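Local coordinates for protein acetyltransferase, GNAT family (Enterococcus faecalis, PDB 1U6M) that probably transfers an acyl group, most likely acetyl from acetyl-CoA, to an acceptor that is not known here, at residues L20-D25 and L115-V120; A136-A141 and Q147-N152; K162-K167 and N183-E188. All blocks are in the same frame, centred on the assembly; numbering follows the deposited sequence.

Contact 1 of 3, residues L20-D25 and L115-V120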
loop_
_atom_site.group_PDB
_atom_site.type_symbol
_atom_site.label_atom_id
_atom_site.label_comp_id
_atom_site.label_asym_id
_atom_site.label_seq_id
_atom_site.Cartn_x
_atom_site.Cartn_y
_atom_site.Cartn_z
ATOM N N LEU A 20 -2.060 9.631 -3.561
ATOM C CA LEU A 20 -1.586 10.618 -4.530
ATOM C C LEU A 20 -0.091 10.770 -4.497
ATOM O O LEU A 20 0.519 10.970 -5.554
ATOM C CB LEU A 20 -2.195 11.980 -4.276
ATOM C CG LEU A 20 -2.563 12.872 -5.469
ATOM C CD1 LEU A 20 -2.524 14.344 -5.042
ATOM C CD2 LEU A 20 -1.743 12.654 -6.685
ATOM N N VAL A 21 0.515 10.738 -3.301
ATOM C CA VAL A 21 1.967 10.952 -3.197
ATOM C C VAL A 21 2.727 9.883 -3.971
ATOM O O VAL A 21 3.614 10.196 -4.763
ATOM C CB VAL A 21 2.497 11.058 -1.710
ATOM C CG1 VAL A 21 4.009 11.074 -1.669
ATOM C CG2 VAL A 21 1.987 12.299 -1.055
ATOM N N ILE A 22 2.386 8.619 -3.701
ATOM C CA ILE A 22 2.857 7.437 -4.445
ATOM C C ILE A 22 2.707 7.545 -5.979
ATOM O O ILE A 22 3.656 7.220 -6.692
ATOM C CB ILE A 22 2.107 6.169 -3.936
ATOM C CG1 ILE A 22 2.461 5.907 -2.463
ATOM C CG2 ILE A 22 2.424 4.926 -4.781
ATOM C CD1 ILE A 22 1.490 5.065 -1.779
ATOM N N LEU A 23 1.521 7.949 -6.464
ATOM C CA LEU A 23 1.244 8.089 -7.904
ATOM C C LEU A 23 2.047 9.313 -8.279
ATOM O O LEU A 23 2.223 10.199 -7.460
ATOM C CB LEU A 23 -0.255 8.311 -8.190
ATOM C CG LEU A 23 -1.296 7.322 -7.638
ATOM C CD1 LEU A 23 -2.616 7.612 -8.198
ATOM C CD2 LEU A 23 -0.934 5.847 -7.873
ATOM N N LYS A 24 2.629 9.459 -9.424
ATOM C CA LYS A 24 3.346 10.789 -9.415
ATOM C C LYS A 24 4.771 10.801 -8.870
ATOM O O LYS A 24 5.626 11.433 -9.467
ATOM C CB LYS A 24 2.571 11.849 -8.599
ATOM C CG LYS A 24 3.250 12.318 -7.359
ATOM C CD LYS A 24 2.877 13.745 -7.127
ATOM C CE LYS A 24 1.397 13.915 -6.895
ATOM N NZ LYS A 24 1.153 15.343 -6.504
ATOM N N ASP A 25 5.002 10.159 -7.728
ATOM C CA ASP A 25 6.307 9.614 -7.473
ATOM C C ASP A 25 6.615 8.502 -8.509
ATOM O O ASP A 25 7.759 8.274 -8.843
ATOM C CB ASP A 25 6.386 9.098 -6.046
ATOM C CG ASP A 25 7.738 8.448 -5.723
ATOM O OD1 ASP A 25 7.896 7.212 -5.948
ATOM O OD2 ASP A 25 8.644 9.176 -5.240
ATOM N N LEU A 115 2.826 -6.896 1.886
ATOM C CA LEU A 115 2.825 -5.492 2.279
ATOM C C LEU A 115 3.069 -4.643 1.052
ATOM O O LEU A 115 4.164 -4.584 0.543
ATOM C CB LEU A 115 3.858 -5.188 3.371
ATOM C CG LEU A 115 4.158 -3.696 3.709
ATOM C CD1 LEU A 115 2.933 -3.015 4.178
ATOM C CD2 LEU A 115 5.360 -3.530 4.750
ATOM N N ASP A 116 2.017 -3.968 0.601
ATOM C CA ASP A 116 2.050 -3.087 -0.553
ATOM C C ASP A 116 2.734 -1.744 -0.215
ATOM O O ASP A 116 3.633 -1.307 -0.895
ATOM C CB ASP A 116 0.599 -2.833 -0.974
ATOM C CG ASP A 116 0.496 -2.077 -2.273
ATOM O OD1 ASP A 116 -0.079 -2.611 -3.238
ATOM O OD2 ASP A 116 1.003 -0.956 -2.363
ATOM N N THR A 117 2.269 -1.076 0.855
ATOM C CA THR A 117 2.842 0.173 1.204
ATOM C C THR A 117 2.700 0.571 2.665
ATOM O O THR A 117 1.690 0.302 3.303
ATOM C CB THR A 117 2.398 1.329 0.241
ATOM O OG1 THR A 117 3.317 2.410 0.489
ATOM C CG2 THR A 117 1.090 1.925 0.592
ATOM N N ILE A 118 3.734 1.222 3.195
ATOM C CA ILE A 118 3.593 1.974 4.461
ATOM C C ILE A 118 3.839 3.433 4.117
ATOM O O ILE A 118 4.887 3.768 3.570
ATOM C CB ILE A 118 4.582 1.481 5.591
ATOM C CG1 ILE A 118 4.122 0.113 6.144
ATOM C CG2 ILE A 118 4.693 2.556 6.680
ATOM C CD1 ILE A 118 5.161 -0.634 6.863
ATOM N N SER A 119 2.856 4.280 4.374
ATOM C CA SER A 119 2.903 5.688 4.012
ATOM C C SER A 119 2.666 6.543 5.210
ATOM O O SER A 119 1.669 6.374 5.865
ATOM C CB SER A 119 1.793 6.053 3.045
ATOM O OG SER A 119 2.206 5.588 1.794
ATOM N N VAL A 120 3.559 7.498 5.440
ATOM C CA VAL A 120 3.422 8.434 6.544
ATOM C C VAL A 120 3.203 9.809 5.970
ATOM O O VAL A 120 3.997 10.242 5.110
ATOM C CB VAL A 120 4.730 8.481 7.401
ATOM C CG1 VAL A 120 4.536 9.434 8.611
ATOM C CG2 VAL A 120 5.054 7.061 7.829
#
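Ile22 reaches from helix 12-25 toward two hydroxyl side chains on the same side of strand 112-120, Thr117 and Ser119. Its CB is directed at the strand but is still too far from it to touch. The next atom, CG1, stands beside the backbone N and anti to the carbonyl carbon (chi1 -64°), which sends the longer branch on to the strand. CG1 comes within 4.3 Å of Ser119 OG, a loose approach. The real meeting is made by the last carbon: Ile22 CD1 lies 3.7 Å from Ser119 OG and 3.9 Å from Thr117 OG1. Against Thr117 the two side chains meet tip to tip, and the Thr117 methyl joins in, Ile22 CD1 lying 4.0 Å from Thr117 CG2. One terminal methyl thus rests against both hydroxyl oxygens and one methyl. No hydrogen bond joins the segments, and the contact is small and purely van der Waals. Thr117 and Ser119 can share one partner because they are two apart on an extended strand; Ile118 between them points the other way. On the adjacent strand 67-76, Val73 and Ile71 touch Thr117 and Ser119, while Asp116 is tied to Arg53 and Tyr75. A bound sulfate, probably from the crystallisation liquor, lies about 5 Å from the Thr117 side chain. Asp116 and Thr117 together pair with Val73, forming a classic beta bulge beside the place where Ile22 touches Thr117. A bulge in this central strand is a hallmark of the GNAT fold; in relatives it helps shape the acetyl-CoA cleft, and it probably does so here.

Contact 2 of 3, residues A136-A141 and Q147-N152; sequences ALPEVA and QALGLN
Leu149 of strand 148-154 fits against the face of helix 137-142 made by Leu137, Pro138 and Ala141, and nearly everything here is apolar contact. Its CG lies anti to the backbone N (chi1 -151°), which raises the isobutyl group from the strand to the helix. At the base of that group Leu149 CG sits 4.1 Å from Ala141 CB, a small residue one turn on from Leu137. Further out, Leu149 CD1 is 4.1 Å from Leu137 CB and 4.2 Å from Pro138 CG, with the proline ring and the leucine chain crossing obliquely.

Side chain meets backbone too. Leu149 CD1 comes to 3.9 Å from Pro138 N, a tertiary amide nitrogen that carries no proton, so the methyl sits there without hiding a donor. Ala141 CB brushes Ala148 O more distantly.

Hydrogen bonds across the pair are absent. Each element keeps its own: Ala141 N to Leu137 O inside the helix, and Leu149 to Lys187 on the adjoining strand. Trp113, Phe169 and Val189 extend the apolar surroundings of Leu149. With the segment axes at 117° to each other, the hold depends on shape and on burying greasy groups, not on directed bonds.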
loop_
_atom_site.group_PDB
_atom_site.type_symbol
_atom_site.label_atom_id
_atom_site.label_comp_id
_atom_site.label_asym_id
_atom_site.label_seq_id
_atom_site.Cartn_x
_atom_site.Cartn_y
_atom_site.Cartn_z
ATOM N N ALA A 136 2.847 -3.891 13.776
ATOM C CA ALA A 136 1.443 -4.281 13.967
ATOM C C ALA A 136 1.007 -5.254 12.918
ATOM O O ALA A 136 -0.078 -5.790 12.988
ATOM C CB ALA A 136 0.521 -3.032 13.861
ATOM N N LEU A 137 1.844 -5.461 11.920
ATOM C CA LEU A 137 1.436 -6.220 10.748
ATOM C C LEU A 137 1.396 -7.755 10.882
ATOM O O LEU A 137 0.619 -8.365 10.169
ATOM C CB LEU A 137 2.280 -5.805 9.532
ATOM C CG LEU A 137 1.866 -4.451 8.879
ATOM C CD1 LEU A 137 2.716 -4.155 7.690
ATOM C CD2 LEU A 137 0.314 -4.364 8.548
ATOM N N PRO A 138 2.251 -8.398 11.729
ATOM C CA PRO A 138 2.144 -9.863 11.911
ATOM C C PRO A 138 0.764 -10.350 12.310
ATOM O O PRO A 138 0.299 -11.338 11.800
ATOM C CB PRO A 138 3.151 -10.150 13.049
ATOM C CG PRO A 138 4.212 -9.117 12.785
ATOM C CD PRO A 138 3.370 -7.873 12.529
ATOM N N GLU A 139 0.121 -9.670 13.218
ATOM C CA GLU A 139 -1.252 -10.015 13.598
ATOM C C GLU A 139 -2.271 -9.920 12.432
ATOM O O GLU A 139 -3.219 -10.742 12.322
ATOM C CB GLU A 139 -1.647 -9.139 14.779
ATOM C CG GLU A 139 -0.516 -9.102 15.944
ATOM C CD GLU A 139 0.598 -7.945 15.846
ATOM O OE1 GLU A 139 1.604 -8.050 15.072
ATOM O OE2 GLU A 139 0.512 -6.952 16.618
ATOM N N VAL A 140 -2.059 -8.929 11.557
ATOM C CA VAL A 140 -2.808 -8.822 10.320
ATOM C C VAL A 140 -2.553 -10.031 9.372
ATOM O O VAL A 140 -3.489 -10.645 8.948
ATOM C CB VAL A 140 -2.559 -7.476 9.585
ATOM C CG1 VAL A 140 -3.393 -7.442 8.307
ATOM C CG2 VAL A 140 -2.950 -6.338 10.497
ATOM N N ALA A 141 -1.300 -10.346 9.042
ATOM C CA ALA A 141 -1.006 -11.550 8.311
ATOM C C ALA A 141 -1.717 -12.749 8.994
ATOM O O ALA A 141 -2.522 -13.400 8.398
ATOM C CB ALA A 141 0.489 -11.759 8.206
ATOM N N GLN A 147 1.060 -17.480 6.822
ATOM C CA GLN A 147 2.185 -17.800 7.702
ATOM C C GLN A 147 3.447 -17.046 7.335
ATOM O O GLN A 147 4.476 -17.241 7.971
ATOM C CB GLN A 147 2.512 -19.296 7.657
ATOM C CG GLN A 147 1.579 -20.164 8.453
ATOM C CD GLN A 147 1.113 -21.314 7.614
ATOM O OE1 GLN A 147 1.904 -22.197 7.247
ATOM N NE2 GLN A 147 -0.174 -21.299 7.262
ATOM N N ALA A 148 3.364 -16.226 6.295
ATOM C CA ALA A 148 4.456 -15.375 5.890
ATOM C C ALA A 148 3.881 -13.970 5.558
ATOM O O ALA A 148 2.747 -13.828 5.085
ATOM C CB ALA A 148 5.202 -15.981 4.754
ATOM N N LEU A 149 4.651 -12.944 5.895
ATOM C CA LEU A 149 4.308 -11.558 5.642
ATOM C C LEU A 149 5.419 -11.209 4.674
ATOM O O LEU A 149 6.577 -11.465 5.023
ATOM C CB LEU A 149 4.509 -10.805 6.908
ATOM C CG LEU A 149 3.806 -9.565 7.395
ATOM C CD1 LEU A 149 4.528 -9.068 8.641
ATOM C CD2 LEU A 149 3.763 -8.498 6.315
ATOM N N GLY A 150 5.133 -10.677 3.479
ATOM C CA GLY A 150 6.237 -10.413 2.534
ATOM C C GLY A 150 6.279 -9.001 1.996
ATOM O O GLY A 150 5.315 -8.273 2.153
ATOM N N LEU A 151 7.393 -8.600 1.379
ATOM C CA LEU A 151 7.557 -7.211 0.918
ATOM C C LEU A 151 8.655 -7.132 -0.132
ATOM O O LEU A 151 9.473 -8.079 -0.265
ATOM C CB LEU A 151 7.835 -6.221 2.103
ATOM C CG LEU A 151 9.060 -6.337 3.035
ATOM C CD1 LEU A 151 10.338 -5.911 2.318
ATOM C CD2 LEU A 151 8.884 -5.541 4.282
ATOM N N ASN A 152 8.691 -6.035 -0.889
ATOM C CA ASN A 152 9.802 -5.811 -1.798
ATOM C C ASN A 152 10.500 -4.542 -1.331
ATOM O O ASN A 152 9.810 -3.567 -0.983
ATOM C CB ASN A 152 9.341 -5.578 -3.241
ATOM C CG ASN A 152 8.699 -6.796 -3.857
ATOM O OD1 ASN A 152 9.279 -7.843 -3.907
ATOM N ND2 ASN A 152 7.475 -6.653 -4.296
#

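Contact 3 of 3, residues K162-K167 and N183-E188; sequences KLYASK and NHMQKE
Tyr164 and Met185 meet between helix 158-165 and strand 180-188, while beside them Lys187 stretches across to the loop that follows the helix. The methionine sulfur is placed at the edge of the tyrosine ring, near its plane: Met185 SD is 4.2 Å from Tyr164 CD1 and 4.1 Å from Tyr164 CB. From there the thioether bends at its last torsion (chi3 79°) and turns the methyl back to the helix backbone, where Met185 CE lies 4.2 Å from Ala165 N. The ring therefore has the sulfur at its root, and the Tyr164 side chain also touches Leu151 and Val153 of strand 148-154.

Lys187 is oriented quite differently. Fully extended from CA to NZ, it gives a hydrogen bond from Lys187 NZ to Lys167 O, 3.0 Å long. The ammonium approaches nearly along the C=O axis, at 174°, and the neighbouring methylene CE is itself 3.3 Å from Lys167 O. The ammonium thus meets the carbonyl of a loop residue just past the helix, which would probably favour its charge. Lys167 sends its own side chain away to a salt bridge with Asp135 and a hydrogen bond with Ser131, so the two ammonium groups part. Ser166 OG closes the turn with a 2.8 Å bond to Leu163 O.

A sulfate, probably from the crystallisation liquor, lies about 3 Å from the Tyr164 side chain and is at most consistent with a pocket at this place. In many relatives a tyrosine at this point of the helix lies near the acetyl-CoA sulfur. Helix 158-165 leaving strand 148-154 and packing on the sheet is typical of the C-terminal half of the GNAT fold.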
loop_
_atom_site.group_PDB
_atom_site.type_symbol
_atom_site.label_atom_id
_atom_site.label_comp_id
_atom_site.label_asym_id
_atom_site.label_seq_id
_atom_site.Cartn_x
_atom_site.Cartn_y
_atom_site.Cartn_z
ATOM N N LYS A 162 17.802 -2.916 5.915
ATOM C CA LYS A 162 18.286 -3.097 7.300
ATOM C C LYS A 162 17.179 -2.999 8.354
ATOM O O LYS A 162 17.139 -3.783 9.335
ATOM C CB LYS A 162 19.353 -2.052 7.642
ATOM C CG LYS A 162 20.463 -2.537 8.606
ATOM C CD LYS A 162 19.949 -3.179 9.866
ATOM C CE LYS A 162 21.077 -3.583 10.855
ATOM N NZ LYS A 162 22.156 -4.429 10.245
ATOM N N LEU A 163 16.316 -2.010 8.184
ATOM C CA LEU A 163 15.141 -1.856 9.037
ATOM C C LEU A 163 14.331 -3.190 9.067
ATOM O O LEU A 163 14.025 -3.717 10.136
ATOM C CB LEU A 163 14.257 -0.688 8.505
ATOM C CG LEU A 163 13.282 0.039 9.462
ATOM C CD1 LEU A 163 12.091 0.656 8.723
ATOM C CD2 LEU A 163 12.810 -0.796 10.629
ATOM N N TYR A 164 14.012 -3.755 7.894
ATOM C CA TYR A 164 13.190 -4.982 7.820
ATOM C C TYR A 164 13.918 -6.202 8.366
ATOM O O TYR A 164 13.313 -7.023 9.121
ATOM C CB TYR A 164 12.721 -5.243 6.384
ATOM C CG TYR A 164 12.069 -4.055 5.731
ATOM C CD1 TYR A 164 12.321 -3.739 4.379
ATOM C CD2 TYR A 164 11.180 -3.237 6.448
ATOM C CE1 TYR A 164 11.671 -2.666 3.764
ATOM C CE2 TYR A 164 10.530 -2.128 5.827
ATOM C CZ TYR A 164 10.790 -1.866 4.505
ATOM O OH TYR A 164 10.166 -0.789 3.896
ATOM N N ALA A 165 15.184 -6.349 7.993
ATOM C CA ALA A 165 16.065 -7.347 8.627
ATOM C C ALA A 165 15.953 -7.405 10.175
ATOM O O ALA A 165 15.848 -8.477 10.775
ATOM C CB ALA A 165 17.523 -7.118 8.213
ATOM N N SER A 166 15.953 -6.227 10.802
ATOM C CA SER A 166 16.009 -6.106 12.252
ATOM C C SER A 166 14.654 -6.454 12.853
ATOM O O SER A 166 14.517 -6.575 14.063
ATOM C CB SER A 166 16.401 -4.663 12.623
ATOM O OG SER A 166 15.273 -3.756 12.682
ATOM N N LYS A 167 13.643 -6.576 12.005
ATOM C CA LYS A 167 12.279 -6.824 12.443
ATOM C C LYS A 167 11.989 -8.279 12.155
ATOM O O LYS A 167 10.885 -8.715 12.347
ATOM C CB LYS A 167 11.292 -5.959 11.639
ATOM C CG LYS A 167 10.634 -4.826 12.411
ATOM C CD LYS A 167 11.634 -3.806 12.933
ATOM C CE LYS A 167 10.984 -2.840 13.913
ATOM N NZ LYS A 167 9.831 -2.148 13.212
ATOM N N ASN A 183 14.747 -6.656 -3.602
ATOM C CA ASN A 183 14.792 -7.857 -2.735
ATOM C C ASN A 183 13.391 -8.194 -2.218
ATOM O O ASN A 183 12.743 -7.366 -1.557
ATOM C CB ASN A 183 15.703 -7.651 -1.497
ATOM C CG ASN A 183 17.165 -7.442 -1.861
ATOM O OD1 ASN A 183 17.838 -8.380 -2.273
ATOM N ND2 ASN A 183 17.671 -6.200 -1.684
ATOM N N HIS A 184 12.931 -9.415 -2.463
ATOM C CA HIS A 184 11.681 -9.829 -1.851
ATOM C C HIS A 184 12.069 -10.520 -0.563
ATOM O O HIS A 184 12.905 -11.422 -0.581
ATOM C CB HIS A 184 10.841 -10.715 -2.767
ATOM C CG HIS A 184 9.414 -10.868 -2.330
ATOM N ND1 HIS A 184 9.010 -11.814 -1.403
ATOM C CD2 HIS A 184 8.291 -10.203 -2.698
ATOM C CE1 HIS A 184 7.701 -11.721 -1.219
ATOM N NE2 HIS A 184 7.240 -10.754 -1.993
ATOM N N MET A 185 11.506 -10.033 0.554
ATOM C CA MET A 185 11.816 -10.494 1.882
ATOM C C MET A 185 10.539 -11.045 2.537
ATOM O O MET A 185 9.435 -10.643 2.193
ATOM C CB MET A 185 12.409 -9.363 2.721
ATOM C CG MET A 185 13.622 -8.591 2.090
ATOM S SD MET A 185 14.290 -7.271 3.195
ATOM C CE MET A 185 15.263 -8.315 4.306
ATOM N N GLN A 186 10.667 -12.018 3.425
ATOM C CA GLN A 186 9.511 -12.528 4.146
ATOM C C GLN A 186 9.851 -12.682 5.581
ATOM O O GLN A 186 11.001 -12.851 5.934
ATOM C CB GLN A 186 9.067 -13.877 3.612
ATOM C CG GLN A 186 8.585 -13.805 2.186
ATOM C CD GLN A 186 7.901 -15.064 1.731
ATOM O OE1 GLN A 186 7.019 -15.015 0.901
ATOM N NE2 GLN A 186 8.301 -16.192 2.289
ATOM N N LYS A 187 8.838 -12.639 6.413
ATOM C CA LYS A 187 8.990 -12.859 7.818
ATOM C C LYS A 187 7.953 -13.879 8.178
ATOM O O LYS A 187 6.809 -13.739 7.806
ATOM C CB LYS A 187 8.706 -11.558 8.558
ATOM C CG LYS A 187 8.675 -11.727 10.017
ATOM C CD LYS A 187 8.326 -10.456 10.746
ATOM C CE LYS A 187 8.315 -10.758 12.270
ATOM N NZ LYS A 187 8.058 -9.515 12.898
ATOM N N GLU A 188 8.350 -14.905 8.905
ATOM C CA GLU A 188 7.419 -15.939 9.347
ATOM C C GLU A 188 6.435 -15.432 10.424
ATOM O O GLU A 188 6.772 -14.609 11.275
ATOM C CB GLU A 188 8.184 -17.182 9.831
ATOM C CG GLU A 188 8.822 -18.040 8.711
ATOM C CD GLU A 188 9.685 -19.242 9.259
ATOM O OE1 GLU A 188 9.721 -19.449 10.521
ATOM O OE2 GLU A 188 10.319 -19.965 8.415
#

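All three contacts lay a helix against the central mixed sheet, on strands 112-120, 148-154 and 180-188 in turn, which are successive neighbours across it. Leu115 N probably bonds Gly150 O between contacts 1 and 2, and Leu149 O and Leu151 O probably accept from Lys187 N and Met185 N between contacts 2 and 3. Contact 2 is the buried one, almost wholly apolar, with leucine, proline and alanine. Contacts 1 and 3 lie at the surface and mix in polar groups: hydroxyls meeting a methyl in contact 1, a lysine-to-carbonyl bond in contact 3. Those two also have a sulfate nearby, while contacts 2 and 3 sit closest, centres about 10 Å apart.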